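Local atomic coordinates of endoglucanase EG-II (Hypocrea jecorina, PDB entry 3QR3), a protein that catalyses the endo-hydrolysis of beta-1,4-glucosidic bonds in cellulose, as a family 5 glycoside hydrolase with a TIM-barrel catalytic domain. Residues A11-G16 with P30-F35; S268-M273 with D317-S322. All coordinates share one frame; numbering follows the deposited sequence.

In the fold
Interaction 1 lies in the loop after the first barrel strand and interaction 2 between helices outside the barrel strands; their centres are 25 Å apart and their nearest atoms about 12 Å apart, so they do not touch. Interaction 1 comes first along the chain and folds the long loop between strand 5-11 and helix 44-55 back on itself. Interaction 2 comes late, joining helix 267-281, which lies between strands 256-261 and 287-296, to the closing helix 319-325. Two elements relate them: strand 287-296 lies beside strand 5-11 in the parallel sheet, and helix 44-55, which follows the loop of interaction 1, also packs against Val321. The chain's beginning and end are thus brought together.

Interaction 1: A11-G16 with P30-F35; sequences AGFDFG and PPLKNF
Phe13 and Pro30 meet as a flat face and a bump: CB of Pro30 sits over the middle of the Phe13 ring, 3.5 Å from its centroid and only 10° off the ring normal, a CH-pi contact. With CG anti to the carbonyl carbon (chi1 -86°), the Phe13 ring reaches out to the 30-35 segment. CG of the same proline rests on a second ring, lying 3.5 Å above the plane of Phe35 and offset toward its rim. The Pro30 ring fits the angle between two aromatics that meet at CE1 of Phe13 and CE1 of Phe35, 4.2 Å apart, a place suited to a compact ring whose shape is fixed. At the edge of Phe13, near the ring plane, the CD1 branch of Leu32 comes to 3.8 Å from CZ of Phe13.

Pro31 fills the hollow beside the type I beta turn formed by Gly12 to Phe15. Its CG lies 3.3 Å from the carbonyl oxygen of Ala11, and Pro31 CD is 3.9 Å from CA of Gly12. Having no side chain, Gly12 leaves room for that proline and tolerates a positive phi of 142°. The turn is braced from within, since Gly12 N donates to Asp14 OD1 at 2.7 Å, approaching the oxygen almost in line with its C-O bond, while Phe15 N bonds back to Gly12 O.

Beyond the two segments, Tyr86 meets Phe13 edge-to-face, and Leu89 of helix 80-95 touches Phe13, Pro31 and Leu32. This is a beta-alpha loop at the C-terminal end of the first TIM-barrel strand, the end where active sites of this fold lie. Buried apolar packing joins its two parts, while hydrogen bonds stay within a segment or, as between Pro31 and Gly44, go elsewhere.

Interaction 2: S268-M273 with D317-S322; sequences SCIQDM and DTSLVS
Leu320 reaches across to the 268-273 helix, touching Cys269, Ile270 and Met273 chiefly with a single methyl. From CB the chain runs outward, CG being anti to the backbone N (chi1 -171°), and at CG it divides. CB makes no near contact, and CG and CD2 come only loosely toward the Met273 side chain (CD2 of Leu320 is 4.4 Å from CE of Met273). CD1 does the close packing, against the helix backbone, 3.6 Å from the carbonyl oxygen of Cys269 and 4.0 Å from CB of Cys269. It also comes to 3.9 Å from the backbone N of Ile270 and, roughly at a right angle to that, to 3.8 Å from CB of Met273. The Cys269 oxygen accepts the helical bond from Met273 N, which satisfies it beneath an apolar methyl that offers van der Waals contact alone. A branched leucine suits this place, pushing one slim methyl against the helix backbone. Farther out, CD1 of Ile270 lies 4.2 Å from OG of Ser319, a looser van der Waals contact at a less buried border.

Thr318 is the N-cap of helix 319-325. Helix 267-281, an outer helix of the barrel connecting strand 256-261 to strand 287-296, is thus joined to helix 319-325, whose Val321 packs on helix 44-55; the Cys274-Cys324 disulfide links the same two helices covalently just beyond Met273.

Interaction 1: A11-G16 with P30-F35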
ATOM      1  N   ALA A  11       8.694   4.091  -2.059  1.00 18.67           N
ATOM      2  CA  ALA A  11       8.178   5.366  -1.560  1.00 22.33           C
ATOM      3  C   ALA A  11       8.884   6.590  -2.159  1.00 17.98           C
ATOM      4  O   ALA A  11       9.951   6.474  -2.760  1.00 19.29           O
ATOM      5  CB  ALA A  11       8.254   5.398  -0.023  1.00 15.66           C
ATOM      6  N   GLY A  12       8.287   7.764  -1.970  1.00 17.28           N
ATOM      7  CA  GLY A  12       8.879   9.006  -2.439  1.00 15.59           C
ATOM      8  C   GLY A  12       7.870  10.005  -2.983  1.00 19.77           C
ATOM      9  O   GLY A  12       7.946  11.211  -2.679  1.00 17.94           O
ATOM     10  N   PHE A  13       6.917   9.529  -3.784  1.00 18.04           N
ATOM     11  CA  PHE A  13       5.844  10.411  -4.262  1.00 14.84           C
ATOM     12  C   PHE A  13       4.982  10.866  -3.076  1.00 23.88           C
ATOM     13  O   PHE A  13       4.138  11.770  -3.201  1.00 19.02           O
ATOM     14  CB  PHE A  13       4.978   9.735  -5.330  1.00 17.83           C
ATOM     15  CG  PHE A  13       5.516   9.861  -6.748  1.00 15.62           C
ATOM     16  CD1 PHE A  13       5.371  11.037  -7.459  1.00 15.66           C
ATOM     17  CD2 PHE A  13       6.115   8.778  -7.375  1.00 18.25           C
ATOM     18  CE1 PHE A  13       5.839  11.145  -8.767  1.00 14.34           C
ATOM     19  CE2 PHE A  13       6.592   8.877  -8.677  1.00 16.45           C
ATOM     20  CZ  PHE A  13       6.455  10.073  -9.371  1.00 22.20           C
ATOM     21  N   ASP A  14       5.211  10.252  -1.920  1.00 16.43           N
ATOM     22  CA  ASP A  14       4.454  10.584  -0.720  1.00 18.83           C
ATOM     23  C   ASP A  14       5.269  11.368   0.305  1.00 18.25           C
ATOM     24  O   ASP A  14       4.756  11.711   1.374  1.00 19.32           O
ATOM     25  CB  ASP A  14       3.973   9.303  -0.052  1.00 19.44           C
ATOM     26  CG  ASP A  14       5.121   8.406   0.329  1.00 19.90           C
ATOM     27  OD1 ASP A  14       6.034   8.254  -0.507  1.00 18.70           O
ATOM     28  OD2 ASP A  14       5.126   7.873   1.455  1.00 24.34           O
ATOM     29  N   PHE A  15       6.541  11.626   0.025  1.00 19.35           N
ATOM     30  CA  PHE A  15       7.319  12.408   0.977  1.00 14.93           C
ATOM     31  C   PHE A  15       6.664  13.776   1.068  1.00 22.10           C
ATOM     32  O   PHE A  15       6.239  14.334   0.061  1.00 18.22           O
ATOM     33  CB  PHE A  15       8.780  12.506   0.558  1.00 14.71           C
ATOM     34  CG  PHE A  15       9.552  11.239   0.786  1.00 25.60           C
ATOM     35  CD1 PHE A  15       8.884  10.055   1.060  1.00 19.11           C
ATOM     36  CD2 PHE A  15      10.940  11.223   0.718  1.00 19.95           C
ATOM     37  CE1 PHE A  15       9.579   8.883   1.270  1.00 20.00           C
ATOM     38  CE2 PHE A  15      11.645  10.046   0.927  1.00 19.02           C
ATOM     39  CZ  PHE A  15      10.968   8.879   1.196  1.00 20.16           C
ATOM     40  N   GLY A  16       6.562  14.297   2.283  1.00 20.96           N
ATOM     41  CA  GLY A  16       5.850  15.539   2.501  1.00 24.04           C
ATOM     42  C   GLY A  16       4.421  15.322   2.979  1.00 27.07           C
ATOM     43  O   GLY A  16       3.735  16.294   3.281  1.00 27.40           O
ATOM     44  N   PRO A  30      10.340  11.852  -5.564  1.00 21.03           N
ATOM     45  CA  PRO A  30       9.905  10.621  -6.235  1.00 15.35           C
ATOM     46  C   PRO A  30      11.076   9.729  -6.617  1.00 21.12           C
ATOM     47  O   PRO A  30      12.145  10.236  -6.972  1.00 23.08           O
ATOM     48  CB  PRO A  30       9.170  11.140  -7.481  1.00 20.35           C
ATOM     49  CG  PRO A  30       8.793  12.591  -7.133  1.00 18.79           C
ATOM     50  CD  PRO A  30       9.980  13.057  -6.330  1.00 16.20           C
ATOM     51  N   PRO A  31      10.884   8.401  -6.522  1.00 15.94           N
ATOM     52  CA  PRO A  31      11.914   7.418  -6.875  1.00 13.84           C
ATOM     53  C   PRO A  31      11.965   7.147  -8.386  1.00 16.16           C
ATOM     54  O   PRO A  31      11.889   5.997  -8.818  1.00 17.29           O
ATOM     55  CB  PRO A  31      11.458   6.156  -6.122  1.00 16.08           C
ATOM     56  CG  PRO A  31       9.959   6.280  -6.058  1.00 15.40           C
ATOM     57  CD  PRO A  31       9.631   7.766  -6.066  1.00 16.65           C
ATOM     58  N   LEU A  32      12.066   8.213  -9.170  1.00 17.78           N
ATOM     59  CA  LEU A  32      12.325   8.111 -10.601  1.00 19.90           C
ATOM     60  C   LEU A  32      13.663   8.793 -10.851  1.00 21.15           C
ATOM     61  O   LEU A  32      13.813   9.997 -10.589  1.00 20.21           O
ATOM     62  CB  LEU A  32      11.240   8.811 -11.412  1.00 16.69           C
ATOM     63  CG  LEU A  32       9.898   8.102 -11.501  1.00 21.44           C
ATOM     64  CD1 LEU A  32       8.856   9.027 -12.104  1.00 26.06           C
ATOM     65  CD2 LEU A  32      10.028   6.814 -12.324  1.00 24.25           C
ATOM     66  N   LYS A  33      14.627   8.028 -11.344  1.00 19.48           N
ATOM     67  CA  LYS A  33      16.005   8.500 -11.430  1.00 22.92           C
ATOM     68  C   LYS A  33      16.125   9.859 -12.117  1.00 24.60           C
ATOM     69  O   LYS A  33      16.813  10.749 -11.616  1.00 18.32           O
ATOM     70  CB  LYS A  33      16.894   7.469 -12.122  1.00 21.09           C
ATOM     71  CG  LYS A  33      18.380   7.795 -12.030  1.00 23.70           C
ATOM     72  CD  LYS A  33      19.236   6.646 -12.530  1.00 22.96           C
ATOM     73  CE  LYS A  33      20.726   6.967 -12.412  1.00 29.83           C
ATOM     74  NZ  LYS A  33      21.554   5.824 -12.901  1.00 39.01           N
ATOM     75  N   ASN A  34      15.452  10.021 -13.254  1.00 22.16           N
ATOM     76  CA  ASN A  34      15.563  11.264 -14.014  1.00 26.83           C
ATOM     77  C   ASN A  34      14.318  12.136 -13.884  1.00 24.75           C
ATOM     78  O   ASN A  34      13.866  12.732 -14.859  1.00 27.73           O
ATOM     79  CB  ASN A  34      15.873  10.989 -15.492  1.00 30.60           C
ATOM     80  CG  ASN A  34      16.565  12.173 -16.177  1.00 37.24           C
ATOM     81  OD1 ASN A  34      17.375  12.867 -15.568  1.00 39.57           O
ATOM     82  ND2 ASN A  34      16.242  12.402 -17.449  1.00 37.59           N
ATOM     83  N   PHE A  35      13.781  12.216 -12.672  1.00 21.08           N
ATOM     84  CA  PHE A  35      12.581  13.015 -12.386  1.00 23.69           C
ATOM     85  C   PHE A  35      12.721  14.503 -12.746  1.00 26.91           C
ATOM     86  O   PHE A  35      11.741  15.148 -13.128  1.00 22.42           O
ATOM     87  CB  PHE A  35      12.210  12.896 -10.904  1.00 17.60           C
ATOM     88  CG  PHE A  35      10.951  13.640 -10.526  1.00 23.22           C
ATOM     89  CD1 PHE A  35       9.709  13.115 -10.820  1.00 23.20           C
ATOM     90  CD2 PHE A  35      11.020  14.865  -9.869  1.00 25.43           C
ATOM     91  CE1 PHE A  35       8.547  13.792 -10.473  1.00 23.93           C
ATOM     92  CE2 PHE A  35       9.866  15.551  -9.517  1.00 23.95           C
ATOM     93  CZ  PHE A  35       8.629  15.010  -9.820  1.00 26.89           C
TER

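Interaction 2: S268-M273 with D317-S322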
ATOM      1  N   SER A 268      16.452  -9.269  16.099  1.00 21.17           N
ATOM      2  CA  SER A 268      15.089  -9.408  16.632  1.00 22.73           C
ATOM      3  C   SER A 268      14.028  -9.427  15.530  1.00 20.21           C
ATOM      4  O   SER A 268      13.057 -10.184  15.604  1.00 21.73           O
ATOM      5  CB  SER A 268      14.771  -8.305  17.647  1.00 24.86           C
ATOM      6  OG  SER A 268      14.766  -7.022  17.043  1.00 24.84           O
ATOM      7  N   CYS A 269      14.217  -8.591  14.509  1.00 21.45           N
ATOM      8  CA  CYS A 269      13.263  -8.517  13.401  1.00 20.18           C
ATOM      9  C   CYS A 269      13.467  -9.641  12.396  1.00 23.09           C
ATOM     10  O   CYS A 269      12.504 -10.141  11.810  1.00 25.82           O
ATOM     11  CB  CYS A 269      13.346  -7.165  12.700  1.00 21.43           C
ATOM     12  SG  CYS A 269      12.966  -5.788  13.797  1.00 31.48           S
ATOM     13  N   ILE A 270      14.720 -10.032  12.184  1.00 22.55           N
ATOM     14  CA  ILE A 270      15.004 -11.179  11.330  1.00 21.44           C
ATOM     15  C   ILE A 270      14.266 -12.397  11.867  1.00 26.14           C
ATOM     16  O   ILE A 270      13.728 -13.191  11.102  1.00 30.93           O
ATOM     17  CB  ILE A 270      16.516 -11.447  11.206  1.00 24.90           C
ATOM     18  CG1 ILE A 270      17.148 -10.390  10.290  1.00 21.32           C
ATOM     19  CG2 ILE A 270      16.761 -12.860  10.676  1.00 23.74           C
ATOM     20  CD1 ILE A 270      18.666 -10.420  10.238  1.00 26.91           C
ATOM     21  N   GLN A 271      14.207 -12.528  13.188  1.00 26.85           N
ATOM     22  CA  GLN A 271      13.461 -13.631  13.781  0.60 23.65           C
ATOM     23  C   GLN A 271      11.950 -13.414  13.695  1.00 27.81           C
ATOM     24  O   GLN A 271      11.236 -14.267  13.170  1.00 22.48           O
ATOM     25  CB  GLN A 271      13.883 -13.901  15.231  0.60 25.97           C
ATOM     26  CG  GLN A 271      13.017 -14.973  15.904  0.60 31.40           C
ATOM     27  CD  GLN A 271      13.559 -15.438  17.246  0.60 35.84           C
ATOM     28  OE1 GLN A 271      12.832 -16.018  18.055  0.60 37.54           O
ATOM     29  NE2 GLN A 271      14.839 -15.186  17.487  0.60 33.33           N
ATOM     30  N   ASP A 272      11.465 -12.276  14.191  1.00 24.97           N
ATOM     31  CA  ASP A 272      10.026 -12.011  14.246  1.00 19.48           C
ATOM     32  C   ASP A 272       9.367 -11.846  12.880  1.00 18.05           C
ATOM     33  O   ASP A 272       8.253 -12.322  12.658  1.00 21.46           O
ATOM     34  CB  ASP A 272       9.724 -10.794  15.127  1.00 23.76           C
ATOM     35  CG  ASP A 272       9.989 -11.058  16.602  1.00 29.54           C
ATOM     36  OD1 ASP A 272      10.312 -12.213  16.955  1.00 27.37           O
ATOM     37  OD2 ASP A 272       9.874 -10.109  17.411  1.00 29.53           O
ATOM     38  N   MET A 273      10.041 -11.168  11.963  1.00 19.65           N
ATOM     39  CA  MET A 273       9.472 -10.975  10.638  1.00 20.79           C
ATOM     40  C   MET A 273       9.377 -12.296   9.900  1.00 22.47           C
ATOM     41  O   MET A 273       8.426 -12.532   9.157  1.00 21.82           O
ATOM     42  CB  MET A 273      10.284  -9.983   9.814  1.00 19.59           C
ATOM     43  CG  MET A 273       9.755  -9.811   8.395  1.00 23.94           C
ATOM     44  SD  MET A 273       8.084  -9.110   8.365  1.00 24.77           S
ATOM     45  CE  MET A 273       8.399  -7.410   8.844  1.00 19.79           C
ATOM     46  N   ASP A 317      20.904  -6.379  -1.002  1.00 23.89           N
ATOM     47  CA  ASP A 317      19.708  -6.108  -0.199  1.00 27.93           C
ATOM     48  C   ASP A 317      20.048  -5.842   1.253  1.00 23.59           C
ATOM     49  O   ASP A 317      21.111  -6.226   1.713  1.00 22.75           O
ATOM     50  CB  ASP A 317      18.733  -7.291  -0.270  1.00 19.76           C
ATOM     51  CG  ASP A 317      17.992  -7.344  -1.585  1.00 28.10           C
ATOM     52  OD1 ASP A 317      17.928  -8.436  -2.188  1.00 24.86           O
ATOM     53  OD2 ASP A 317      17.485  -6.283  -2.024  1.00 22.25           O
ATOM     54  N   THR A 318      19.139  -5.197   1.982  1.00 20.25           N
ATOM     55  CA  THR A 318      19.311  -5.061   3.423  1.00 21.89           C
ATOM     56  C   THR A 318      19.136  -6.443   4.044  1.00 20.54           C
ATOM     57  O   THR A 318      18.661  -7.362   3.387  1.00 19.45           O
ATOM     58  CB  THR A 318      18.313  -4.041   4.039  1.00 19.60           C
ATOM     59  OG1 THR A 318      16.998  -4.614   4.105  1.00 19.89           O
ATOM     60  CG2 THR A 318      18.281  -2.766   3.212  1.00 17.78           C
ATOM     61  N   SER A 319      19.526  -6.604   5.299  1.00 17.49           N
ATOM     62  CA  SER A 319      19.465  -7.921   5.912  1.00 22.28           C
ATOM     63  C   SER A 319      18.024  -8.432   6.104  1.00 19.26           C
ATOM     64  O   SER A 319      17.756  -9.629   5.948  1.00 21.04           O
ATOM     65  CB  SER A 319      20.257  -7.956   7.227  1.00 24.05           C
ATOM     66  OG  SER A 319      19.774  -7.000   8.148  1.00 29.27           O
ATOM     67  N   LEU A 320      17.091  -7.539   6.412  1.00 19.27           N
ATOM     68  CA  LEU A 320      15.710  -7.980   6.619  1.00 19.24           C
ATOM     69  C   LEU A 320      15.082  -8.437   5.304  1.00 21.21           C
ATOM     70  O   LEU A 320      14.389  -9.455   5.255  1.00 23.55           O
ATOM     71  CB  LEU A 320      14.858  -6.888   7.277  1.00 21.13           C
ATOM     72  CG  LEU A 320      13.468  -7.370   7.719  1.00 23.59           C
ATOM     73  CD1 LEU A 320      13.579  -8.305   8.905  1.00 23.12           C
ATOM     74  CD2 LEU A 320      12.567  -6.209   8.075  1.00 20.43           C
ATOM     75  N   VAL A 321      15.318  -7.692   4.230  1.00 23.07           N
ATOM     76  CA  VAL A 321      14.803  -8.096   2.923  1.00 21.60           C
ATOM     77  C   VAL A 321      15.413  -9.442   2.512  1.00 22.26           C
ATOM     78  O   VAL A 321      14.692 -10.402   2.202  1.00 20.08           O
ATOM     79  CB  VAL A 321      15.095  -7.047   1.846  1.00 21.34           C
ATOM     80  CG1 VAL A 321      14.853  -7.623   0.452  1.00 17.56           C
ATOM     81  CG2 VAL A 321      14.243  -5.784   2.075  1.00 17.55           C
ATOM     82  N   SER A 322      16.743  -9.503   2.534  1.00 20.94           N
ATOM     83  CA  SER A 322      17.471 -10.692   2.118  1.00 24.25           C
ATOM     84  C   SER A 322      17.065 -11.915   2.932  1.00 24.68           C
ATOM     85  O   SER A 322      16.821 -12.986   2.372  1.00 28.41           O
ATOM     86  CB  SER A 322      18.980 -10.457   2.239  1.00 26.53           C
ATOM     87  OG  SER A 322      19.687 -11.654   2.004  1.00 37.82           O
TER